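Long-range contacts in catechol 1,2-dioxygenase (Acinetobacter sp., PDB 1DMH), which catalyses the intradiol cleavage of catechol by molecular oxygen to cis,cis-muconate, using one ferric ion in each subunit of the homodimer: residues L109-A114 against Y164-P169; I155-T160 against V192-P197. All blocks are in the same frame, centred on the assembly; numbering follows the deposited sequence.

Interaction 1. Residues L109-A114 against Y164-P169; sequences LYVAGA and YSHFDP. With FE (Fe (III) ion), chain C; MCT (4-methylcatechol), chain D.
Leu109 spreads its two methyl groups over two aromatic rings, Tyr164 and Phe167. CD1 lies over one face of the Tyr164 ring, nearer its rim than its centre, and 3.4 Å from Tyr164 CE1. CD2 sits almost squarely over the middle of the Phe167 ring, 3.7 Å from Phe167 CG and 12° off the ring normal. Both are CH-pi contacts. Val111 adds to the second ring: its CG2 comes within 3.6 Å of Phe167 CE2 and also meets CB of His166. No hydrogen bond joins the two segments. Tyr164 OH binds the iron at 1.9 Å. The 4-methylcatechol holds the same metal through both O3 and O4, and its O4 lies 3.6 Å from Leu109 CD1. Leu109 therefore touches both the bound catechol and a metal ligand. A type II turn from Tyr164 to Phe167 positions the aromatic side chains; it is closed by a backbone bond from Phe167 N to Tyr164 O of 3.2 Å. Farther out, Arg179 is hydrogen-bonded to the carbonyl oxygens of both Leu109 and Ser165, and so bridges the segments. His166 NE2 is bonded to the backbone of Phe176. With His224 and His226 completing the protein ligands in this complex, this is the non-haem ferric site of an intradiol ring-cleavage dioxygenase.

Interaction 2. Residues I155-T160 against V192-P197; sequences IWHANT and VRTILP
Strands 155-157 and 192-195 run nearly parallel, 10° apart, but their axes stay 9.7 Å from each other, so side chains rather than backbone hydrogen bonds join them, and the chains converge beyond the strands, to 4.8 Å between Asn159 CA and Pro197 CA. His157 and Thr194 reach toward each other from opposite directions. His157 NE2 and Thr194 OG1 share a hydrogen bond of 2.6 Å; the hydroxyl lies in the plane of the ring, at its edge. The bond is short but bent, with an angle of 141°. Thr194 presents its hydroxyl with OG1 anti to the backbone N (chi1 -173°). The other ring nitrogen turns back on its own chain, and His157 ND1 donates to Ala158 O at 2.8 Å. Both nitrogens of this buried imidazole are thus engaged, which fixes the rotation of the ring. Pro197 crosses the histidine at about a right angle, where the two chains come together. Its CB packs 3.2 Å from Ala158 O and 3.8 Å from His157 ND1. Ile195 sends CD1 to within 4.2 Å of Asn159 CA. Where strand 155-157 gives way to loop, Thr160 CG2 approaches Leu196 O. Asn159 OD1 is bonded to the backbone of Lys161 and Phe163, and the Thr160 hydroxyl to Asp128. At the other end Ile155 CD1 and Val192 CG1 make a loose apolar contact at 4.5 Å. Ile225 of strand 220-230 packs on both Ile155 and Pro197. Strand 152-157 pairs with strands 179-183 and 220-230, whereas strand 189-195 pairs with 120-122 and 133-141. The contact lies in the interior of the beta-sandwich core of the intradiol dioxygenase domain.

The centres of interactions 1 and 2 lie 12 Å apart, and their segments alternate along the chain. They meet at the iron ligand Tyr164: its CE2 packs 3.5 Å from His157 C and 3.7 Å from Trp156 CD1. Trp156 CD1 is also 3.7 Å from Leu109 O, so this one residue of 155-160 borders both segments of interaction 1. Its indole stacks on the metal ligand His226 and meets Tyr110 edge-to-face. Interaction 1 forms part of the catechol pocket itself. Interaction 2 lies next to the pocket, not in it: the side chain of Ala158 is about 6 Å from both the iron and the bound 4-methylcatechol.

Interaction 1. Residues L109-A114 against Y164-P169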
loop_
_atom_site.group_PDB
_atom_site.type_symbol
_atom_site.label_atom_id
_atom_site.label_comp_id
_atom_site.label_asym_id
_atom_site.label_seq_id
_atom_site.Cartn_x
_atom_site.Cartn_y
_atom_site.Cartn_z
ATOM N N LEU A 109 16.261 4.603 -6.796
ATOM C CA LEU A 109 17.474 4.921 -6.043
ATOM C C LEU A 109 18.286 6.143 -6.409
ATOM O O LEU A 109 19.453 6.238 -6.016
ATOM C CB LEU A 109 18.386 3.687 -6.051
ATOM C CG LEU A 109 17.583 2.430 -5.704
ATOM C CD1 LEU A 109 18.360 1.162 -6.012
ATOM C CD2 LEU A 109 17.185 2.506 -4.264
ATOM N N TYR A 110 17.699 7.076 -7.156
ATOM C CA TYR A 110 18.394 8.313 -7.484
ATOM C C TYR A 110 18.485 9.149 -6.202
ATOM O O TYR A 110 17.589 9.104 -5.355
ATOM C CB TYR A 110 17.613 9.118 -8.516
ATOM C CG TYR A 110 18.219 10.479 -8.787
ATOM C CD1 TYR A 110 19.426 10.604 -9.487
ATOM C CD2 TYR A 110 17.586 11.649 -8.332
ATOM C CE1 TYR A 110 19.980 11.849 -9.734
ATOM C CE2 TYR A 110 18.136 12.918 -8.575
ATOM C CZ TYR A 110 19.324 13.006 -9.276
ATOM O OH TYR A 110 19.846 14.246 -9.553
ATOM N N VAL A 111 19.575 9.887 -6.049
ATOM C CA VAL A 111 19.757 10.766 -4.881
ATOM C C VAL A 111 20.237 12.097 -5.442
ATOM O O VAL A 111 21.203 12.137 -6.218
ATOM C CB VAL A 111 20.828 10.261 -3.880
ATOM C CG1 VAL A 111 20.960 11.284 -2.751
ATOM C CG2 VAL A 111 20.457 8.880 -3.315
ATOM N N ALA A 112 19.563 13.181 -5.068
ATOM C CA ALA A 112 19.938 14.495 -5.573
ATOM C C ALA A 112 21.083 15.126 -4.775
ATOM O O ALA A 112 21.209 14.875 -3.571
ATOM C CB ALA A 112 18.720 15.408 -5.564
ATOM N N GLY A 113 21.923 15.912 -5.464
ATOM C CA GLY A 113 23.026 16.612 -4.817
ATOM C C GLY A 113 24.439 16.040 -4.892
ATOM O O GLY A 113 25.295 16.380 -4.068
ATOM N N ALA A 114 24.710 15.199 -5.883
ATOM C CA ALA A 114 26.031 14.594 -5.990
ATOM C C ALA A 114 27.088 15.605 -6.411
ATOM O O ALA A 114 26.777 16.598 -7.055
ATOM C CB ALA A 114 25.993 13.452 -6.995
ATOM N N TYR A 164 23.730 0.399 -3.229
ATOM C CA TYR A 164 23.916 1.796 -3.596
ATOM C C TYR A 164 24.156 2.618 -2.344
ATOM O O TYR A 164 23.657 2.271 -1.265
ATOM C CB TYR A 164 22.656 2.375 -4.252
ATOM C CG TYR A 164 22.320 1.876 -5.644
ATOM C CD1 TYR A 164 21.758 0.604 -5.860
ATOM C CD2 TYR A 164 22.533 2.698 -6.748
ATOM C CE1 TYR A 164 21.421 0.182 -7.155
ATOM C CE2 TYR A 164 22.208 2.297 -8.019
ATOM C CZ TYR A 164 21.659 1.048 -8.219
ATOM O OH TYR A 164 21.388 0.679 -9.500
ATOM N N SER A 165 24.897 3.716 -2.486
ATOM C CA SER A 165 25.118 4.595 -1.356
ATOM C C SER A 165 23.743 5.180 -1.004
ATOM O O SER A 165 22.884 5.342 -1.886
ATOM C CB SER A 165 26.136 5.707 -1.702
ATOM O OG SER A 165 25.746 6.515 -2.785
ATOM N N HIS A 166 23.540 5.460 0.286
ATOM C CA HIS A 166 22.296 6.007 0.818
ATOM C C HIS A 166 21.189 4.951 0.937
ATOM O O HIS A 166 20.134 5.219 1.499
ATOM C CB HIS A 166 21.850 7.206 -0.020
ATOM C CG HIS A 166 22.858 8.312 -0.046
ATOM N ND1 HIS A 166 23.111 9.115 1.046
ATOM C CD2 HIS A 166 23.763 8.669 -0.988
ATOM C CE1 HIS A 166 24.129 9.916 0.778
ATOM N NE2 HIS A 166 24.543 9.667 -0.449
ATOM N N PHE A 167 21.422 3.751 0.415
ATOM C CA PHE A 167 20.438 2.664 0.515
ATOM C C PHE A 167 21.167 1.358 0.799
ATOM O O PHE A 167 20.662 0.284 0.480
ATOM C CB PHE A 167 19.626 2.482 -0.778
ATOM C CG PHE A 167 18.916 3.712 -1.223
ATOM C CD1 PHE A 167 17.654 4.014 -0.723
ATOM C CD2 PHE A 167 19.517 4.598 -2.119
ATOM C CE1 PHE A 167 16.993 5.182 -1.102
ATOM C CE2 PHE A 167 18.864 5.771 -2.506
ATOM C CZ PHE A 167 17.598 6.063 -1.994
ATOM N N ASP A 168 22.350 1.463 1.398
ATOM C CA ASP A 168 23.165 0.301 1.711
ATOM C C ASP A 168 22.727 -0.283 3.042
ATOM O O ASP A 168 22.946 0.318 4.098
ATOM C CB ASP A 168 24.638 0.689 1.816
ATOM C CG ASP A 168 25.549 -0.522 1.844
ATOM O OD1 ASP A 168 25.145 -1.554 2.428
ATOM O OD2 ASP A 168 26.673 -0.434 1.303
ATOM N N PRO A 169 22.118 -1.480 3.012
ATOM C CA PRO A 169 21.626 -2.178 4.200
ATOM C C PRO A 169 22.700 -2.586 5.205
ATOM O O PRO A 169 22.397 -2.857 6.369
ATOM C CB PRO A 169 20.930 -3.396 3.598
ATOM C CG PRO A 169 21.802 -3.683 2.380
ATOM C CD PRO A 169 21.838 -2.285 1.807
HETATM FE FE FE C . 19.749 0.404 -10.462
HETATM C C1 MCT D . 15.118 -1.249 -9.253
HETATM C C2 MCT D . 15.744 -0.364 -10.147
HETATM C C3 MCT D . 17.138 -0.178 -10.036
HETATM O O3 MCT D . 17.764 0.681 -10.902
HETATM C C4 MCT D . 17.890 -0.838 -9.079
HETATM O O4 MCT D . 19.245 -0.623 -9.019
HETATM C C5 MCT D . 17.302 -1.706 -8.197
HETATM C C6 MCT D . 15.835 -1.920 -8.293
HETATM C C MCT D . 13.596 -1.467 -9.352
HETATM O O HOH W 1 17.605 0.936 -9.135
#

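Interaction 2. Residues I155-T160 against V192-P197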
loop_
_atom_site.group_PDB
_atom_site.type_symbol
_atom_site.label_atom_id
_atom_site.label_comp_id
_atom_site.label_asym_id
_atom_site.label_seq_id
_atom_site.Cartn_x
_atom_site.Cartn_y
_atom_site.Cartn_z
ATOM N N ILE A 155 25.320 10.089 -13.275
ATOM C CA ILE A 155 25.517 8.651 -13.228
ATOM C C ILE A 155 25.473 8.112 -11.809
ATOM O O ILE A 155 26.017 8.721 -10.885
ATOM C CB ILE A 155 26.888 8.292 -13.834
ATOM C CG1 ILE A 155 27.016 8.958 -15.211
ATOM C CG2 ILE A 155 27.046 6.774 -13.942
ATOM C CD1 ILE A 155 28.256 8.574 -15.948
ATOM N N TRP A 156 24.813 6.980 -11.615
ATOM C CA TRP A 156 24.794 6.378 -10.292
ATOM C C TRP A 156 24.691 4.889 -10.512
ATOM O O TRP A 156 24.088 4.455 -11.490
ATOM C CB TRP A 156 23.649 6.955 -9.410
ATOM C CG TRP A 156 22.186 6.662 -9.753
ATOM C CD1 TRP A 156 21.361 5.758 -9.134
ATOM C CD2 TRP A 156 21.385 7.316 -10.747
ATOM N NE1 TRP A 156 20.097 5.812 -9.681
ATOM C CE2 TRP A 156 20.085 6.759 -10.673
ATOM C CE3 TRP A 156 21.641 8.322 -11.698
ATOM C CZ2 TRP A 156 19.043 7.170 -11.511
ATOM C CZ3 TRP A 156 20.606 8.732 -12.537
ATOM C CH2 TRP A 156 19.321 8.153 -12.434
ATOM N N HIS A 157 25.320 4.106 -9.644
ATOM C CA HIS A 157 25.296 2.650 -9.788
ATOM C C HIS A 157 25.665 1.950 -8.486
ATOM O O HIS A 157 26.063 2.597 -7.521
ATOM C CB HIS A 157 26.235 2.224 -10.924
ATOM C CG HIS A 157 27.695 2.457 -10.639
ATOM N ND1 HIS A 157 28.468 1.575 -9.907
ATOM C CD2 HIS A 157 28.525 3.467 -11.006
ATOM C CE1 HIS A 157 29.710 2.033 -9.838
ATOM N NE2 HIS A 157 29.770 3.179 -10.498
ATOM N N ALA A 158 25.528 0.628 -8.469
ATOM C CA ALA A 158 25.806 -0.178 -7.282
ATOM C C ALA A 158 27.258 -0.666 -7.197
ATOM O O ALA A 158 28.013 -0.544 -8.164
ATOM C CB ALA A 158 24.848 -1.385 -7.254
ATOM N N ASN A 159 27.641 -1.200 -6.035
ATOM C CA ASN A 159 28.988 -1.728 -5.875
ATOM C C ASN A 159 28.933 -3.207 -6.222
ATOM O O ASN A 159 27.924 -3.661 -6.766
ATOM C CB ASN A 159 29.539 -1.515 -4.450
ATOM C CG ASN A 159 28.691 -2.168 -3.364
ATOM O OD1 ASN A 159 27.901 -3.085 -3.622
ATOM N ND2 ASN A 159 28.888 -1.714 -2.125
ATOM N N THR A 160 29.994 -3.961 -5.909
ATOM C CA THR A 160 30.044 -5.384 -6.257
ATOM C C THR A 160 29.091 -6.261 -5.466
ATOM O O THR A 160 28.926 -7.442 -5.788
ATOM C CB THR A 160 31.480 -5.971 -6.131
ATOM O OG1 THR A 160 31.943 -5.852 -4.778
ATOM C CG2 THR A 160 32.431 -5.227 -7.060
ATOM N N VAL A 192 34.524 8.844 -16.684
ATOM C CA VAL A 192 34.585 8.605 -15.259
ATOM C C VAL A 192 35.372 7.374 -14.968
ATOM O O VAL A 192 35.478 6.481 -15.807
ATOM C CB VAL A 192 33.195 8.410 -14.610
ATOM C CG1 VAL A 192 32.416 9.637 -14.749
ATOM C CG2 VAL A 192 32.459 7.248 -15.254
ATOM N N ARG A 193 35.960 7.357 -13.783
ATOM C CA ARG A 193 36.664 6.183 -13.317
ATOM C C ARG A 193 35.795 5.686 -12.137
ATOM O O ARG A 193 35.477 6.453 -11.220
ATOM C CB ARG A 193 38.079 6.524 -12.838
ATOM C CG ARG A 193 38.676 5.369 -12.057
ATOM C CD ARG A 193 40.117 5.578 -11.628
ATOM N NE ARG A 193 40.460 4.498 -10.713
ATOM C CZ ARG A 193 41.683 4.239 -10.271
ATOM N NH1 ARG A 193 42.690 4.987 -10.663
ATOM N NH2 ARG A 193 41.888 3.219 -9.448
ATOM N N THR A 194 35.379 4.421 -12.179
ATOM C CA THR A 194 34.568 3.877 -11.102
ATOM C C THR A 194 34.852 2.364 -11.036
ATOM O O THR A 194 35.971 1.945 -11.360
ATOM C CB THR A 194 33.076 4.169 -11.358
ATOM O OG1 THR A 194 32.316 3.765 -10.221
ATOM C CG2 THR A 194 32.578 3.454 -12.600
ATOM N N ILE A 195 33.896 1.554 -10.580
ATOM C CA ILE A 195 34.101 0.104 -10.570
ATOM C C ILE A 195 32.905 -0.561 -11.261
ATOM O O ILE A 195 31.835 0.047 -11.378
ATOM C CB ILE A 195 34.222 -0.490 -9.126
ATOM C CG1 ILE A 195 32.960 -0.181 -8.327
ATOM C CG2 ILE A 195 35.463 0.050 -8.418
ATOM C CD1 ILE A 195 32.915 -0.866 -6.982
ATOM N N LEU A 196 33.091 -1.790 -11.732
ATOM C CA LEU A 196 32.001 -2.529 -12.373
ATOM C C LEU A 196 30.980 -2.914 -11.329
ATOM O O LEU A 196 31.318 -3.512 -10.316
ATOM C CB LEU A 196 32.485 -3.822 -13.016
ATOM C CG LEU A 196 32.794 -3.848 -14.501
ATOM C CD1 LEU A 196 33.163 -5.281 -14.856
ATOM C CD2 LEU A 196 31.589 -3.412 -15.317
ATOM N N PRO A 197 29.716 -2.550 -11.547
ATOM C CA PRO A 197 28.694 -2.905 -10.570
ATOM C C PRO A 197 28.304 -4.364 -10.730
ATOM O O PRO A 197 28.605 -4.992 -11.758
ATOM C CB PRO A 197 27.555 -1.970 -10.936
ATOM C CG PRO A 197 27.645 -1.971 -12.415
ATOM C CD PRO A 197 29.133 -1.725 -12.617
#